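Local coordinates for protein CDP-4-keto-6-deoxy-D-glucose-3-dehydrase (Yersinia pseudotuberculosis, PDB 3BB8) that probably uses pyridoxal 5'-phosphate to remove the 3-hydroxyl group from CDP-4-keto-6-deoxy-D-glucose during lipopolysaccharide sugar biosynthesis, at residues L300-L303 with E304-E307; K39-G42 with T43-Q47; E308-E311 with K312-N316; G412-P415 with G416-H419; S234-L237 with K238-E242. The protein carries 1 engineered substitution. All blocks are in the same frame, centred on the assembly; numbering follows the deposited sequence.

Contact 1: L300-L303 with E304-E307; sequences LAQL and ERIE
E304 lies alongside the carbonyl of A301, its first two carbons brushing the oxygen that its own amide uses as acceptor. E304 N donates to A301 O over 2.9 Å. The amide comes from above the carbonyl plane, 47° out of it. E304 CB stands 3.3 Å from A301 O, and CG is barely farther at 3.4 Å. With CG anti to the carbonyl carbon and beside the backbone N (chi1 -61°), the extended glutamate runs out over A301, whose small methyl suits a place packed against K44 and E45. Both segments are consecutive turns of helix 293-323, and two of the bonds here reach back three residues. In the second, weak one, R305 N meets Q302 O at 2.9 Å. R305 CB lies 3.7 Å from Q302 O; beyond it the chain bends at chi3, and NH1 reaches a salt bridge with E45 of helix 43-55, a use well matched to a long, flexible arginine. On another side of the helix, the CG2 branch of I306 closes on L303 O at 3.0 Å, while its CG1 branch leads away. L303 and I306 are buried, apolar residues facing helix 62-75, where they touch F67 and Y74 respectively.

Contact 2: K39-G42 with T43-Q47; sequences KVIG and TKELQ
I41 and E45 meet across the start of helix 43-55, where the glutamate folds back over the residue that precedes the helix. E45 CB sits 3.5 Å from G42 O. Its CG packs on the branched side chain of I41, 3.8 Å from I41 CB, and the two side chains pass at a slant. A bend at chi2 (73°) then turns the carboxylate back toward the backbone, bringing CD to 3.4 Å from G42 N. At the tip, OE1 accepts from G42 N; the modelled length of 2.4 Å is very short, and its exact value is doubtful. G42 is the N-cap and E45 the third residue of the helix, so this is the glutamate half of a capping box. Glycine suits the cap because the backbone here would press a side chain against the amide of T43. L46 N closes the first turn on G42 O at 3.2 Å. Beside the cap, I41 CD1 meets L46 CD1 at 4.1 Å, the two side chains crossing at about a right angle: a hydrophobic staple, which also packs on S53 and G56 of the second subunit. With a helix N terminus and R305 both close to OE1, E45 is probably held as the anion.

Contact 3: E308-E311 with K312-N316; sequences EFVE and KRKAN
Four successive amides, K312 to A315, each bond to the carbonyl four residues back, E308 to E311, as a regular alpha helix does. The K312 N to E308 O bond measures 2.8 Å and the R313 N to F309 O bond 2.9 Å. K314 N is 3.2 Å from V310 O. Among the side chains, V310 and K314 lie side by side and point the same way, with V310 CG1 3.9 Å from K314 CE. K314 CG passes V310 O at 3.2 Å, and the extended lysine chain carries NZ onward to a salt bridge with D341; its methylenes are greasy enough to run beside a valine before the charge is met. R313 leaves the helix on a different side. Its CG, beside the backbone N (chi1 -73°), is 3.3 Å from F309 O, and from there to NE the chain is straight. NH1 of the buried guanidinium donates to the loop carbonyls of W344 and F345, a task that suits arginine's several N-H groups. The side chain of R313 comes within about 8 Å of that of D194, a cofactor-binding residue. E311 and E308 occupy the exposed side. Such a long helix, linking the cofactor-binding domain to the C-terminal part, is typical of the aspartate aminotransferase fold.

Contact 4: G412-P415 with G416-H419; sequences GIYP and GLTH
With CG of Y414 placed between its backbone N and carbonyl carbon (chi1 76°), the phenol ring folds back over the chain that follows it, and L417, at an unusual chi1 of -94°, leans in to meet it. Between them runs a type I beta turn from Y414 to L417, closed by L417 N donating to Y414 O at 2.9 Å. P415 and G416 fill the two corners: the proline ring already holds phi near the value this turn needs, and the glycine, without a side chain, lets the tyrosine ring come down on the backbone. G416 N lies 3.4 Å from Y414 CD1, approaching the ring obliquely. The side chains of Y414 and L417 cross at about a right angle, and L417 CD1 comes to 3.4 Å from Y414 CE2. P415 also packs on F309 and R313 of helix 293-323, and L417 leans on V34, so the loop after strand 408-411 touches both the long helix and an N-terminal loop. Farther along, T418 is the N-cap of helix 419-432; its OG1 accepts weak bonds from D420 N and H421 N. The ring of H419 stacks with that of Y319. The other branch of the leucine reaches back to the start of the loop, where L417 CD2 lies 3.0 Å from G412 O.

Contact 5: S234-L237 with K238-E242; sequences SAEL and KSIIE
S234 and K238 are joined at the start of helix 235-245, the amide of K238 donating to S234 O at 3.0 Å. S234 is the N-cap: its hydroxyl OG accepts from L237 N over 3.0 Å in an almost straight bond of 176°. A short side chain with a polar tip suits this task, because the first turn has amides with no carbonyl of their own helix to bind. The packed side belongs to L237, I240 and I241. L237 touches L97 and T232, I240 meets A96, and I241 wedges between helix 86-96 and strands 79-83 and 228-232, touching L92, A96, L81 and V230, so bulky apolar residues fit there. The looser, solvent side is that of A235 and E236. At its margin S239 holds A235 O twice, firmly through its N at 3.0 Å and weakly through OG at 3.5 Å. K238 and E242 are partly exposed. K238 starts with CG anti to its amide nitrogen (chi1 -179°), bends at chi2, and sends NZ one turn on to E242 OE1, a salt bridge of 3.0 Å that meets the carboxylate from above its plane. E242 OE2 has a weak, long ion pair with R245. Two nearby cations would probably keep E242 ionised, so that this flank carries paired charges beside the apolar residues packed on the sheet.

From the N terminus, contact 2 comes first, at the start of helix 43-55; contact 5 follows on helix 235-245, then contacts 1 and 3 on helix 293-323, and contact 4 after strand 408-411. Each is local, contact 4 closing a tight turn, and none nests in or crosses another. Contacts 1 and 3 adjoin along one helix. Contact 2, from the N-terminal part of the chain, leans on that helix: K44 and E45 reach contact 1, and V40 touches F309 of contact 3. V40 also meets P415 of contact 4, which itself packs on contact 3. Contacts 2 and 4 thus pack on the long helix that carries contacts 1 and 3, while contact 5 stands apart, its centre about 26 Å from that of contact 1.

Contact 1: L300-L303 with E304-E307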
loop_
_atom_site.group_PDB
_atom_site.type_symbol
_atom_site.label_atom_id
_atom_site.label_comp_id
_atom_site.label_asym_id
_atom_site.label_seq_id
_atom_site.Cartn_x
_atom_site.Cartn_y
_atom_site.Cartn_z
ATOM N N LEU A 300 -5.151 16.739 4.614
ATOM C CA LEU A 300 -6.243 17.696 4.821
ATOM C C LEU A 300 -5.702 19.119 4.931
ATOM O O LEU A 300 -6.201 20.023 4.267
ATOM C CB LEU A 300 -7.055 17.340 6.069
ATOM C CG LEU A 300 -8.305 18.197 6.305
ATOM C CD1 LEU A 300 -9.248 18.113 5.113
ATOM C CD2 LEU A 300 -8.996 17.723 7.563
ATOM N N ALA A 301 -4.680 19.308 5.761
ATOM C CA ALA A 301 -4.059 20.625 5.921
ATOM C C ALA A 301 -3.597 21.131 4.552
ATOM O O ALA A 301 -3.911 22.257 4.153
ATOM C CB ALA A 301 -2.860 20.536 6.878
ATOM N N GLN A 302 -2.857 20.283 3.840
ATOM C CA GLN A 302 -2.343 20.604 2.512
ATOM C C GLN A 302 -3.449 21.093 1.577
ATOM O O GLN A 302 -3.232 21.985 0.759
ATOM C CB GLN A 302 -1.677 19.367 1.882
ATOM C CG GLN A 302 -0.362 18.910 2.510
ATOM C CD GLN A 302 0.833 19.751 2.075
ATOM O OE1 GLN A 302 1.094 20.822 2.626
ATOM N NE2 GLN A 302 1.559 19.268 1.074
ATOM N N LEU A 303 -4.635 20.506 1.690
ATOM C CA LEU A 303 -5.747 20.893 0.828
ATOM C C LEU A 303 -6.103 22.377 0.901
ATOM O O LEU A 303 -6.690 22.930 -0.028
ATOM C CB LEU A 303 -6.988 20.053 1.146
ATOM C CG LEU A 303 -7.093 18.710 0.418
ATOM C CD1 LEU A 303 -8.347 17.975 0.877
ATOM C CD2 LEU A 303 -7.146 18.943 -1.085
ATOM N N GLU A 304 -5.759 23.027 2.002
ATOM C CA GLU A 304 -6.066 24.441 2.114
ATOM C C GLU A 304 -5.173 25.230 1.153
ATOM O O GLU A 304 -5.626 26.163 0.484
ATOM C CB GLU A 304 -5.839 24.919 3.552
ATOM C CG GLU A 304 -6.712 24.219 4.593
ATOM C CD GLU A 304 -6.446 24.709 6.011
ATOM O OE1 GLU A 304 -6.580 25.929 6.256
ATOM O OE2 GLU A 304 -6.104 23.877 6.882
ATOM N N ARG A 305 -3.912 24.814 1.065
ATOM C CA ARG A 305 -2.912 25.481 0.237
ATOM C C ARG A 305 -2.871 25.077 -1.238
ATOM O O ARG A 305 -2.079 25.624 -1.999
ATOM C CB ARG A 305 -1.533 25.259 0.871
ATOM C CG ARG A 305 -1.594 25.375 2.389
ATOM C CD ARG A 305 -0.349 24.890 3.112
ATOM N NE ARG A 305 0.712 25.891 3.138
ATOM C CZ ARG A 305 1.622 25.987 4.106
ATOM N NH1 ARG A 305 1.597 25.146 5.136
ATOM N NH2 ARG A 305 2.565 26.918 4.039
ATOM N N ILE A 306 -3.726 24.149 -1.654
ATOM C CA ILE A 306 -3.703 23.695 -3.039
ATOM C C ILE A 306 -3.945 24.787 -4.083
ATOM O O ILE A 306 -3.253 24.836 -5.102
ATOM C CB ILE A 306 -4.712 22.543 -3.272
ATOM C CG1 ILE A 306 -4.627 22.054 -4.721
ATOM C CG2 ILE A 306 -6.121 23.007 -2.966
ATOM C CD1 ILE A 306 -3.278 21.480 -5.098
ATOM N N GLU A 307 -4.920 25.660 -3.843
ATOM C CA GLU A 307 -5.208 26.722 -4.806
ATOM C C GLU A 307 -4.019 27.666 -4.925
ATOM O O GLU A 307 -3.684 28.125 -6.013
ATOM C CB GLU A 307 -6.470 27.481 -4.397
ATOM C CG GLU A 307 -7.728 26.635 -4.536
ATOM C CD GLU A 307 -9.000 27.398 -4.219
ATOM O OE1 GLU A 307 -9.183 27.794 -3.047
ATOM O OE2 GLU A 307 -9.816 27.601 -5.148
#

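Contact 2: K39-G42 with T43-Q47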
loop_
_atom_site.group_PDB
_atom_site.type_symbol
_atom_site.label_atom_id
_atom_site.label_comp_id
_atom_site.label_asym_id
_atom_site.label_seq_id
_atom_site.Cartn_x
_atom_site.Cartn_y
_atom_site.Cartn_z
ATOM N N LYS A 39 8.249 19.239 -0.795
ATOM C CA LYS A 39 7.031 19.522 -0.065
ATOM C C LYS A 39 7.082 20.890 0.587
ATOM O O LYS A 39 8.153 21.385 0.932
ATOM C CB LYS A 39 6.796 18.457 1.010
ATOM C CG LYS A 39 7.846 18.427 2.109
ATOM C CD LYS A 39 7.741 17.138 2.910
ATOM C CE LYS A 39 8.717 17.117 4.067
ATOM N NZ LYS A 39 10.133 17.253 3.630
ATOM N N VAL A 40 5.910 21.493 0.734
ATOM C CA VAL A 40 5.777 22.791 1.383
ATOM C C VAL A 40 4.718 22.619 2.475
ATOM O O VAL A 40 3.514 22.755 2.228
ATOM C CB VAL A 40 5.334 23.889 0.383
ATOM C CG1 VAL A 40 5.106 25.204 1.115
ATOM C CG2 VAL A 40 6.404 24.071 -0.690
ATOM N N ILE A 41 5.183 22.286 3.675
ATOM C CA ILE A 41 4.304 22.078 4.814
ATOM C C ILE A 41 4.596 23.089 5.917
ATOM O O ILE A 41 5.681 23.671 5.968
ATOM C CB ILE A 41 4.475 20.664 5.413
ATOM C CG1 ILE A 41 5.881 20.516 6.007
ATOM C CG2 ILE A 41 4.222 19.616 4.335
ATOM C CD1 ILE A 41 6.090 19.264 6.823
ATOM N N GLY A 42 3.627 23.275 6.805
ATOM C CA GLY A 42 3.793 24.214 7.892
ATOM C C GLY A 42 3.003 23.872 9.139
ATOM O O GLY A 42 2.652 22.712 9.382
ATOM N N THR A 43 2.724 24.905 9.930
ATOM C CA THR A 43 1.993 24.780 11.183
ATOM C C THR A 43 0.757 23.895 11.099
ATOM O O THR A 43 0.614 22.952 11.871
ATOM C CB THR A 43 1.575 26.169 11.692
ATOM O OG1 THR A 43 2.744 26.986 11.838
ATOM C CG2 THR A 43 0.870 26.058 13.029
ATOM N N LYS A 44 -0.132 24.196 10.160
ATOM C CA LYS A 44 -1.355 23.426 10.009
ATOM C C LYS A 44 -1.097 21.923 9.842
ATOM O O LYS A 44 -1.711 21.106 10.533
ATOM C CB LYS A 44 -2.151 23.950 8.818
ATOM C CG LYS A 44 -3.601 23.505 8.800
ATOM C CD LYS A 44 -4.386 24.114 9.959
ATOM C CE LYS A 44 -5.877 23.808 9.849
ATOM N NZ LYS A 44 -6.684 24.610 10.817
ATOM N N GLU A 45 -0.187 21.560 8.940
ATOM C CA GLU A 45 0.117 20.154 8.708
ATOM C C GLU A 45 0.565 19.466 9.984
ATOM O O GLU A 45 0.013 18.431 10.356
ATOM C CB GLU A 45 1.208 19.975 7.643
ATOM C CG GLU A 45 0.794 20.311 6.207
ATOM C CD GLU A 45 0.644 21.801 5.977
ATOM O OE1 GLU A 45 1.369 22.569 6.637
ATOM O OE2 GLU A 45 -0.182 22.209 5.136
ATOM N N LEU A 46 1.561 20.032 10.658
ATOM C CA LEU A 46 2.059 19.417 11.883
ATOM C C LEU A 46 1.004 19.361 12.973
ATOM O O LEU A 46 0.963 18.411 13.755
ATOM C CB LEU A 46 3.293 20.150 12.414
ATOM C CG LEU A 46 4.611 19.880 11.678
ATOM C CD1 LEU A 46 4.627 20.659 10.374
ATOM C CD2 LEU A 46 5.789 20.285 12.557
ATOM N N GLN A 47 0.148 20.375 13.026
ATOM C CA GLN A 47 -0.888 20.407 14.047
ATOM C C GLN A 47 -1.869 19.251 13.872
ATOM O O GLN A 47 -2.073 18.456 14.801
ATOM C CB GLN A 47 -1.625 21.744 14.015
ATOM C CG GLN A 47 -0.765 22.914 14.485
ATOM C CD GLN A 47 -1.552 24.201 14.640
ATOM O OE1 GLN A 47 -2.230 24.645 13.712
ATOM N NE2 GLN A 47 -1.461 24.813 15.820
#

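Contact 3: E308-E311 with K312-N316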
loop_
_atom_site.group_PDB
_atom_site.type_symbol
_atom_site.label_atom_id
_atom_site.label_comp_id
_atom_site.label_asym_id
_atom_site.label_seq_id
_atom_site.Cartn_x
_atom_site.Cartn_y
_atom_site.Cartn_z
ATOM N N GLU A 308 -3.383 27.938 -3.794
ATOM C CA GLU A 308 -2.210 28.792 -3.751
ATOM C C GLU A 308 -1.122 28.116 -4.597
ATOM O O GLU A 308 -0.569 28.709 -5.530
ATOM C CB GLU A 308 -1.734 28.922 -2.304
ATOM C CG GLU A 308 -0.514 29.798 -2.116
ATOM C CD GLU A 308 0.382 29.301 -0.994
ATOM O OE1 GLU A 308 -0.152 28.918 0.072
ATOM O OE2 GLU A 308 1.623 29.300 -1.177
ATOM N N PHE A 309 -0.834 26.862 -4.256
ATOM C CA PHE A 309 0.171 26.070 -4.954
ATOM C C PHE A 309 -0.020 26.041 -6.465
ATOM O O PHE A 309 0.921 26.290 -7.211
ATOM C CB PHE A 309 0.176 24.636 -4.421
ATOM C CG PHE A 309 0.710 24.505 -3.023
ATOM C CD1 PHE A 309 1.469 25.517 -2.453
ATOM C CD2 PHE A 309 0.498 23.343 -2.298
ATOM C CE1 PHE A 309 2.016 25.371 -1.173
ATOM C CE2 PHE A 309 1.039 23.184 -1.024
ATOM C CZ PHE A 309 1.803 24.200 -0.457
ATOM N N VAL A 310 -1.231 25.731 -6.913
ATOM C CA VAL A 310 -1.523 25.670 -8.343
ATOM C C VAL A 310 -1.241 27.003 -9.033
ATOM O O VAL A 310 -0.676 27.042 -10.128
ATOM C CB VAL A 310 -2.993 25.283 -8.592
ATOM C CG1 VAL A 310 -3.286 25.252 -10.086
ATOM C CG2 VAL A 310 -3.279 23.925 -7.967
ATOM N N GLU A 311 -1.645 28.089 -8.385
ATOM C CA GLU A 311 -1.439 29.432 -8.909
ATOM C C GLU A 311 0.055 29.743 -8.974
ATOM O O GLU A 311 0.542 30.296 -9.960
ATOM C CB GLU A 311 -2.157 30.447 -8.012
ATOM C CG GLU A 311 -1.783 31.906 -8.251
ATOM C CD GLU A 311 -2.525 32.864 -7.315
ATOM O OE1 GLU A 311 -2.494 32.644 -6.081
ATOM O OE2 GLU A 311 -3.133 33.839 -7.817
ATOM N N LYS A 312 0.774 29.378 -7.920
ATOM C CA LYS A 312 2.210 29.612 -7.838
ATOM C C LYS A 312 2.992 28.821 -8.893
ATOM O O LYS A 312 3.938 29.335 -9.486
ATOM C CB LYS A 312 2.710 29.249 -6.437
ATOM C CG LYS A 312 4.189 29.506 -6.205
ATOM C CD LYS A 312 4.544 30.969 -6.421
ATOM C CE LYS A 312 6.022 31.219 -6.152
ATOM N NZ LYS A 312 6.434 32.615 -6.498
ATOM N N ARG A 313 2.599 27.572 -9.128
ATOM C CA ARG A 313 3.281 26.753 -10.121
ATOM C C ARG A 313 3.111 27.361 -11.505
ATOM O O ARG A 313 4.045 27.369 -12.302
ATOM C CB ARG A 313 2.743 25.312 -10.100
ATOM C CG ARG A 313 3.195 24.525 -8.875
ATOM C CD ARG A 313 2.414 23.231 -8.691
ATOM N NE ARG A 313 3.028 22.412 -7.653
ATOM C CZ ARG A 313 4.099 21.641 -7.837
ATOM N NH1 ARG A 313 4.676 21.569 -9.034
ATOM N NH2 ARG A 313 4.610 20.963 -6.815
ATOM N N LYS A 314 1.919 27.870 -11.792
ATOM C CA LYS A 314 1.678 28.482 -13.093
ATOM C C LYS A 314 2.540 29.737 -13.240
ATOM O O LYS A 314 3.082 30.009 -14.311
ATOM C CB LYS A 314 0.204 28.850 -13.242
ATOM C CG LYS A 314 -0.726 27.660 -13.309
ATOM C CD LYS A 314 -2.165 28.118 -13.470
ATOM C CE LYS A 314 -3.112 26.945 -13.566
ATOM N NZ LYS A 314 -4.529 27.391 -13.564
ATOM N N ALA A 315 2.666 30.487 -12.147
ATOM C CA ALA A 315 3.449 31.715 -12.121
ATOM C C ALA A 315 4.915 31.424 -12.422
ATOM O O ALA A 315 5.485 31.964 -13.370
ATOM C CB ALA A 315 3.317 32.386 -10.751
ATOM N N ASN A 316 5.518 30.567 -11.605
ATOM C CA ASN A 316 6.913 30.191 -11.779
ATOM C C ASN A 316 7.184 29.670 -13.187
ATOM O O ASN A 316 8.254 29.903 -13.741
ATOM C CB ASN A 316 7.304 29.134 -10.747
ATOM C CG ASN A 316 7.405 29.702 -9.346
ATOM O OD1 ASN A 316 7.741 28.992 -8.396
ATOM N ND2 ASN A 316 7.119 30.991 -9.211
#

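Contact 4: G412-P415 with G416-H419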
loop_
_atom_site.group_PDB
_atom_site.type_symbol
_atom_site.label_atom_id
_atom_site.label_comp_id
_atom_site.label_asym_id
_atom_site.label_seq_id
_atom_site.Cartn_x
_atom_site.Cartn_y
_atom_site.Cartn_z
ATOM N N GLY A 412 12.805 22.700 -11.622
ATOM C CA GLY A 412 11.857 22.925 -10.547
ATOM C C GLY A 412 11.107 24.233 -10.698
ATOM O O GLY A 412 11.714 25.292 -10.863
ATOM N N ILE A 413 9.781 24.160 -10.641
ATOM C CA ILE A 413 8.947 25.360 -10.594
ATOM C C ILE A 413 7.892 25.260 -9.493
ATOM O O ILE A 413 6.882 25.970 -9.518
ATOM C CB ILE A 413 8.239 25.522 -11.973
ATOM C CG1 ILE A 413 7.737 24.174 -12.488
ATOM C CG2 ILE A 413 9.178 26.203 -12.961
ATOM C CD1 ILE A 413 6.547 23.620 -11.726
ATOM N N TYR A 414 8.144 24.378 -8.524
ATOM C CA TYR A 414 7.217 24.163 -7.415
ATOM C C TYR A 414 7.228 25.334 -6.420
ATOM O O TYR A 414 8.210 26.076 -6.324
ATOM C CB TYR A 414 7.522 22.830 -6.702
ATOM C CG TYR A 414 8.727 22.839 -5.791
ATOM C CD1 TYR A 414 8.579 22.762 -4.408
ATOM C CD2 TYR A 414 10.016 22.934 -6.307
ATOM C CE1 TYR A 414 9.687 22.783 -3.559
ATOM C CE2 TYR A 414 11.127 22.954 -5.474
ATOM C CZ TYR A 414 10.958 22.879 -4.105
ATOM O OH TYR A 414 12.065 22.887 -3.284
ATOM N N PRO A 415 6.126 25.503 -5.664
ATOM C CA PRO A 415 5.905 26.554 -4.659
ATOM C C PRO A 415 7.056 26.912 -3.729
ATOM O O PRO A 415 7.077 28.009 -3.173
ATOM C CB PRO A 415 4.691 26.042 -3.893
ATOM C CG PRO A 415 3.913 25.336 -4.964
ATOM C CD PRO A 415 4.996 24.553 -5.667
ATOM N N GLY A 416 8.002 25.997 -3.545
ATOM C CA GLY A 416 9.121 26.279 -2.660
ATOM C C GLY A 416 10.218 27.115 -3.303
ATOM O O GLY A 416 11.253 27.378 -2.686
ATOM N N LEU A 417 9.988 27.548 -4.539
ATOM C CA LEU A 417 10.973 28.337 -5.272
ATOM C C LEU A 417 10.559 29.791 -5.498
ATOM O O LEU A 417 9.485 30.064 -6.044
ATOM C CB LEU A 417 11.255 27.668 -6.625
ATOM C CG LEU A 417 12.441 26.702 -6.765
ATOM C CD1 LEU A 417 12.688 25.926 -5.492
ATOM C CD2 LEU A 417 12.167 25.769 -7.935
ATOM N N THR A 418 11.422 30.719 -5.082
ATOM C CA THR A 418 11.166 32.152 -5.251
ATOM C C THR A 418 11.782 32.632 -6.560
ATOM O O THR A 418 12.477 31.878 -7.244
ATOM C CB THR A 418 11.792 32.993 -4.114
ATOM O OG1 THR A 418 13.216 32.850 -4.142
ATOM C CG2 THR A 418 11.267 32.546 -2.758
ATOM N N HIS A 419 11.527 33.888 -6.907
ATOM C CA HIS A 419 12.079 34.462 -8.128
ATOM C C HIS A 419 13.601 34.518 -8.057
ATOM O O HIS A 419 14.277 34.458 -9.079
ATOM C CB HIS A 419 11.513 35.863 -8.357
ATOM C CG HIS A 419 10.180 35.869 -9.031
ATOM N ND1 HIS A 419 9.243 34.878 -8.834
ATOM C CD2 HIS A 419 9.621 36.749 -9.898
ATOM C CE1 HIS A 419 8.166 35.147 -9.552
ATOM N NE2 HIS A 419 8.369 36.276 -10.206
#

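Contact 5: S234-L237 with K238-E242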
loop_
_atom_site.group_PDB
_atom_site.type_symbol
_atom_site.label_atom_id
_atom_site.label_comp_id
_atom_site.label_asym_id
_atom_site.label_seq_id
_atom_site.Cartn_x
_atom_site.Cartn_y
_atom_site.Cartn_z
ATOM N N SER A 234 -18.755 7.480 -10.857
ATOM C CA SER A 234 -19.587 6.292 -10.845
ATOM C C SER A 234 -19.637 5.586 -9.494
ATOM O O SER A 234 -18.607 5.213 -8.937
ATOM C CB SER A 234 -19.085 5.312 -11.893
ATOM O OG SER A 234 -19.594 4.017 -11.642
ATOM N N ALA A 235 -20.849 5.398 -8.982
ATOM C CA ALA A 235 -21.050 4.718 -7.709
ATOM C C ALA A 235 -20.647 3.261 -7.862
ATOM O O ALA A 235 -20.103 2.657 -6.946
ATOM C CB ALA A 235 -22.508 4.813 -7.289
ATOM N N GLU A 236 -20.916 2.693 -9.025
ATOM C CA GLU A 236 -20.551 1.309 -9.265
ATOM C C GLU A 236 -19.035 1.101 -9.190
ATOM O O GLU A 236 -18.568 0.195 -8.505
ATOM C CB GLU A 236 -21.059 0.857 -10.625
ATOM C CG GLU A 236 -20.649 -0.556 -10.990
ATOM C CD GLU A 236 -21.193 -0.948 -12.338
ATOM O OE1 GLU A 236 -21.372 -0.022 -13.143
ATOM O OE2 GLU A 236 -21.433 -2.150 -12.597
ATOM N N LEU A 237 -18.269 1.942 -9.887
ATOM C CA LEU A 237 -16.815 1.820 -9.864
ATOM C C LEU A 237 -16.275 2.079 -8.456
ATOM O O LEU A 237 -15.346 1.417 -8.011
ATOM C CB LEU A 237 -16.167 2.797 -10.855
ATOM C CG LEU A 237 -16.454 2.545 -12.335
ATOM C CD1 LEU A 237 -15.675 3.537 -13.182
ATOM C CD2 LEU A 237 -16.079 1.138 -12.701
ATOM N N LYS A 238 -16.872 3.041 -7.764
ATOM C CA LYS A 238 -16.466 3.387 -6.416
ATOM C C LYS A 238 -16.588 2.159 -5.520
ATOM O O LYS A 238 -15.699 1.882 -4.706
ATOM C CB LYS A 238 -17.350 4.524 -5.900
ATOM C CG LYS A 238 -17.034 5.030 -4.500
ATOM C CD LYS A 238 -17.574 4.097 -3.431
ATOM C CE LYS A 238 -17.507 4.748 -2.064
ATOM N NZ LYS A 238 -18.161 3.908 -1.017
ATOM N N SER A 239 -17.685 1.417 -5.670
ATOM C CA SER A 239 -17.887 0.217 -4.863
ATOM C C SER A 239 -16.906 -0.891 -5.208
ATOM O O SER A 239 -16.419 -1.576 -4.320
ATOM C CB SER A 239 -19.319 -0.302 -5.008
ATOM O OG SER A 239 -20.185 0.486 -4.215
ATOM N N ILE A 240 -16.625 -1.073 -6.494
ATOM C CA ILE A 240 -15.671 -2.093 -6.911
ATOM C C ILE A 240 -14.287 -1.760 -6.330
ATOM O O ILE A 240 -13.660 -2.612 -5.700
ATOM C CB ILE A 240 -15.577 -2.187 -8.466
ATOM C CG1 ILE A 240 -16.751 -2.996 -9.031
ATOM C CG2 ILE A 240 -14.302 -2.905 -8.884
ATOM C CD1 ILE A 240 -18.106 -2.551 -8.571
ATOM N N ILE A 241 -13.837 -0.516 -6.533
ATOM C CA ILE A 241 -12.530 -0.037 -6.062
ATOM C C ILE A 241 -12.337 -0.304 -4.581
ATOM O O ILE A 241 -11.350 -0.926 -4.173
ATOM C CB ILE A 241 -12.366 1.507 -6.233
ATOM C CG1 ILE A 241 -12.782 1.942 -7.633
ATOM C CG2 ILE A 241 -10.908 1.926 -5.964
ATOM C CD1 ILE A 241 -11.912 1.432 -8.715
ATOM N N GLU A 242 -13.275 0.206 -3.783
ATOM C CA GLU A 242 -13.245 0.065 -2.326
ATOM C C GLU A 242 -13.096 -1.391 -1.889
ATOM O O GLU A 242 -12.372 -1.696 -0.938
ATOM C CB GLU A 242 -14.518 0.670 -1.728
ATOM C CG GLU A 242 -14.523 0.757 -0.203
ATOM C CD GLU A 242 -15.635 1.659 0.319
ATOM O OE1 GLU A 242 -16.804 1.446 -0.073
ATOM O OE2 GLU A 242 -15.344 2.578 1.120
#